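Local coordinates for EvdO2 (Micromonospora carbonacea, PDB 4XAB), which probably catalyses an oxidative cyclization in orthosomycin biosynthesis, as a metal-dependent oxygenase of the phytanoyl-CoA dioxygenase family, at residues 43-47 with 72-76. Residues are numbered along the deposited sequence; the frame is centred on the assembly and turned at random.
Sequences DRLFV and LPQII
Phe46 and Ile75 reach for each other from opposite directions, with CG of Phe46 and CG1 of Ile75 each anti to the carbonyl carbon of the same residue (chi1 -71° for Phe46, -59° for Ile75). The Ile75 chain is then extended through CG1, which carries CD1 over one face of the Phe46 ring. This is a CH-pi contact: Ile75 CD1 lies 3.9 Å from the ring centroid. The methyl sits toward the rim, with Ile75 CD1 3.6 Å from Phe46 CZ. Leu45 borders the same methyl, its CB 3.9 Å from Ile75 CD1. The contact is apolar, with no hydrogen bond between the segments. In this double-stranded beta-helix (cupin) fold, it joins the C-terminal end of helix 32-45 to strand 74-76, which pairs antiparallel with strand 110-118. Phe46 is the first residue to leave the helical conformation, and its ring also packs on Ala115 and Leu117 of that neighbouring strand. With an alanine here, Ile75 CD1 would probably lose the aromatic face it lies on, and a gap would be likely to open between the helix end and the strand. At the ring edge, Phe46 CE1 is 4.1 Å from Gln74 N. Pro73 adds a looser apolar contact, its CB 4.3 Å from Phe46 CE1.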
ATOM      1  N   ASP A  43       8.201 -13.806  -8.465  1.00 29.65           N
ATOM      2  CA  ASP A  43       9.506 -14.383  -8.811  1.00 32.92           C
ATOM      3  C   ASP A  43       9.954 -13.951 -10.209  1.00 34.45           C
ATOM      4  O   ASP A  43      11.154 -13.809 -10.486  1.00 35.17           O
ATOM      5  CB  ASP A  43       9.462 -15.916  -8.739  1.00 36.03           C
ATOM      6  CG  ASP A  43       9.548 -16.446  -7.313  1.00 42.03           C
ATOM      7  OD1 ASP A  43       9.921 -15.676  -6.400  1.00 40.89           O
ATOM      8  OD2 ASP A  43       9.259 -17.645  -7.111  1.00 38.58           O
ATOM      9  N   ARG A  44       8.974 -13.757 -11.089  1.00 29.04           N
ATOM     10  CA  ARG A  44       9.243 -13.364 -12.466  1.00 30.52           C
ATOM     11  C   ARG A  44       9.185 -11.848 -12.657  1.00 38.31           C
ATOM     12  O   ARG A  44       9.930 -11.299 -13.468  1.00 32.81           O
ATOM     13  CB  ARG A  44       8.264 -14.057 -13.417  1.00 40.62           C
ATOM     14  CG  ARG A  44       8.512 -13.746 -14.890  1.00 51.97           C
ATOM     15  CD  ARG A  44       9.965 -14.012 -15.292  1.00 57.01           C
ATOM     16  NE  ARG A  44      10.143 -15.344 -15.863  1.00 58.70           N
ATOM     17  CZ  ARG A  44       9.947 -15.635 -17.145  1.00 61.74           C
ATOM     18  NH1 ARG A  44       9.563 -14.686 -17.988  1.00 63.90           N
ATOM     19  NH2 ARG A  44      10.132 -16.875 -17.585  1.00 61.94           N
ATOM     20  N   LEU A  45       8.314 -11.175 -11.908  1.00 34.62           N
ATOM     21  CA  LEU A  45       8.201  -9.715 -11.980  1.00 32.34           C
ATOM     22  C   LEU A  45       9.429  -9.028 -11.402  1.00 29.80           C
ATOM     23  O   LEU A  45       9.878  -7.996 -11.907  1.00 31.82           O
ATOM     24  CB  LEU A  45       6.966  -9.225 -11.226  1.00 30.61           C
ATOM     25  CG  LEU A  45       5.602  -9.267 -11.906  1.00 36.79           C
ATOM     26  CD1 LEU A  45       4.530  -8.825 -10.918  1.00 32.58           C
ATOM     27  CD2 LEU A  45       5.606  -8.383 -13.148  1.00 39.56           C
ATOM     28  N   PHE A  46       9.955  -9.608 -10.327  1.00 27.04           N
ATOM     29  CA  PHE A  46      11.050  -9.016  -9.579  1.00 24.09           C
ATOM     30  C   PHE A  46      12.295  -9.887  -9.662  1.00 28.13           C
ATOM     31  O   PHE A  46      12.611 -10.629  -8.731  1.00 31.02           O
ATOM     32  CB  PHE A  46      10.662  -8.824  -8.117  1.00 25.10           C
ATOM     33  CG  PHE A  46       9.656  -7.733  -7.896  1.00 25.16           C
ATOM     34  CD1 PHE A  46      10.062  -6.407  -7.843  1.00 23.62           C
ATOM     35  CD2 PHE A  46       8.312  -8.032  -7.724  1.00 26.09           C
ATOM     36  CE1 PHE A  46       9.138  -5.393  -7.632  1.00 29.11           C
ATOM     37  CE2 PHE A  46       7.388  -7.018  -7.512  1.00 24.57           C
ATOM     38  CZ  PHE A  46       7.804  -5.702  -7.471  1.00 30.38           C
ATOM     39  N   VAL A  47      13.005  -9.786 -10.772  1.00 25.30           N
ATOM     40  CA  VAL A  47      14.190 -10.607 -10.959  1.00 25.69           C
ATOM     41  C   VAL A  47      15.386  -9.990 -10.266  1.00 28.30           C
ATOM     42  O   VAL A  47      15.775  -8.868 -10.580  1.00 26.19           O
ATOM     43  CB  VAL A  47      14.514 -10.795 -12.439  1.00 27.11           C
ATOM     44  CG1 VAL A  47      15.807 -11.570 -12.587  1.00 27.62           C
ATOM     45  CG2 VAL A  47      13.371 -11.519 -13.123  1.00 27.60           C
ATOM     46  N   LEU A  72      12.707   1.875  -3.067  1.00 38.25           N
ATOM     47  CA  LEU A  72      11.996   0.641  -2.793  1.00 34.67           C
ATOM     48  C   LEU A  72      11.571   0.017  -4.115  1.00 30.26           C
ATOM     49  O   LEU A  72      10.893   0.664  -4.904  1.00 36.20           O
ATOM     50  CB  LEU A  72      10.779   0.923  -1.915  1.00 39.76           C
ATOM     51  CG  LEU A  72      10.022  -0.264  -1.343  1.00 37.60           C
ATOM     52  CD1 LEU A  72      10.946  -1.063  -0.449  1.00 35.34           C
ATOM     53  CD2 LEU A  72       8.812   0.245  -0.575  1.00 34.25           C
ATOM     54  N   PRO A  73      11.982  -1.230  -4.374  1.00 27.45           N
ATOM     55  CA  PRO A  73      11.561  -1.883  -5.618  1.00 26.65           C
ATOM     56  C   PRO A  73      10.043  -1.962  -5.731  1.00 27.74           C
ATOM     57  O   PRO A  73       9.375  -2.515  -4.854  1.00 25.14           O
ATOM     58  CB  PRO A  73      12.175  -3.286  -5.503  1.00 25.62           C
ATOM     59  CG  PRO A  73      13.345  -3.092  -4.616  1.00 27.02           C
ATOM     60  CD  PRO A  73      12.932  -2.063  -3.613  1.00 27.12           C
ATOM     61  N   GLN A  74       9.496  -1.409  -6.800  1.00 28.33           N
ATOM     62  CA  GLN A  74       8.057  -1.449  -6.969  1.00 32.60           C
ATOM     63  C   GLN A  74       7.646  -1.343  -8.420  1.00 33.59           C
ATOM     64  O   GLN A  74       8.360  -0.782  -9.251  1.00 31.77           O
ATOM     65  CB  GLN A  74       7.387  -0.347  -6.136  1.00 28.99           C
ATOM     66  CG  GLN A  74       7.918   1.048  -6.331  1.00 36.64           C
ATOM     67  CD  GLN A  74       7.690   1.923  -5.107  1.00 44.51           C
ATOM     68  OE1 GLN A  74       8.622   2.534  -4.585  1.00 51.02           O
ATOM     69  NE2 GLN A  74       6.447   1.982  -4.644  1.00 34.14           N
ATOM     70  N   ILE A  75       6.491  -1.921  -8.716  1.00 26.02           N
ATOM     71  CA  ILE A  75       5.924  -1.892 -10.054  1.00 31.37           C
ATOM     72  C   ILE A  75       4.518  -1.314  -9.995  1.00 32.48           C
ATOM     73  O   ILE A  75       3.632  -1.893  -9.376  1.00 26.48           O
ATOM     74  CB  ILE A  75       5.882  -3.300 -10.675  1.00 27.54           C
ATOM     75  CG1 ILE A  75       7.294  -3.888 -10.745  1.00 30.44           C
ATOM     76  CG2 ILE A  75       5.252  -3.261 -12.047  1.00 32.85           C
ATOM     77  CD1 ILE A  75       7.330  -5.376 -11.004  1.00 28.99           C
ATOM     78  N   ILE A  76       4.317  -0.158 -10.616  1.00 30.76           N
ATOM     79  CA  ILE A  76       2.980   0.414 -10.678  1.00 34.15           C
ATOM     80  C   ILE A  76       2.185  -0.329 -11.752  1.00 37.25           C
ATOM     81  O   ILE A  76       2.695  -0.607 -12.835  1.00 42.01           O
ATOM     82  CB  ILE A  76       3.010   1.932 -10.963  1.00 47.92           C
ATOM     83  CG1 ILE A  76       1.590   2.502 -11.011  1.00 53.38           C
ATOM     84  CG2 ILE A  76       3.755   2.230 -12.251  1.00 56.03           C
ATOM     85  CD1 ILE A  76       0.794   2.253  -9.744  1.00 60.87           C
TER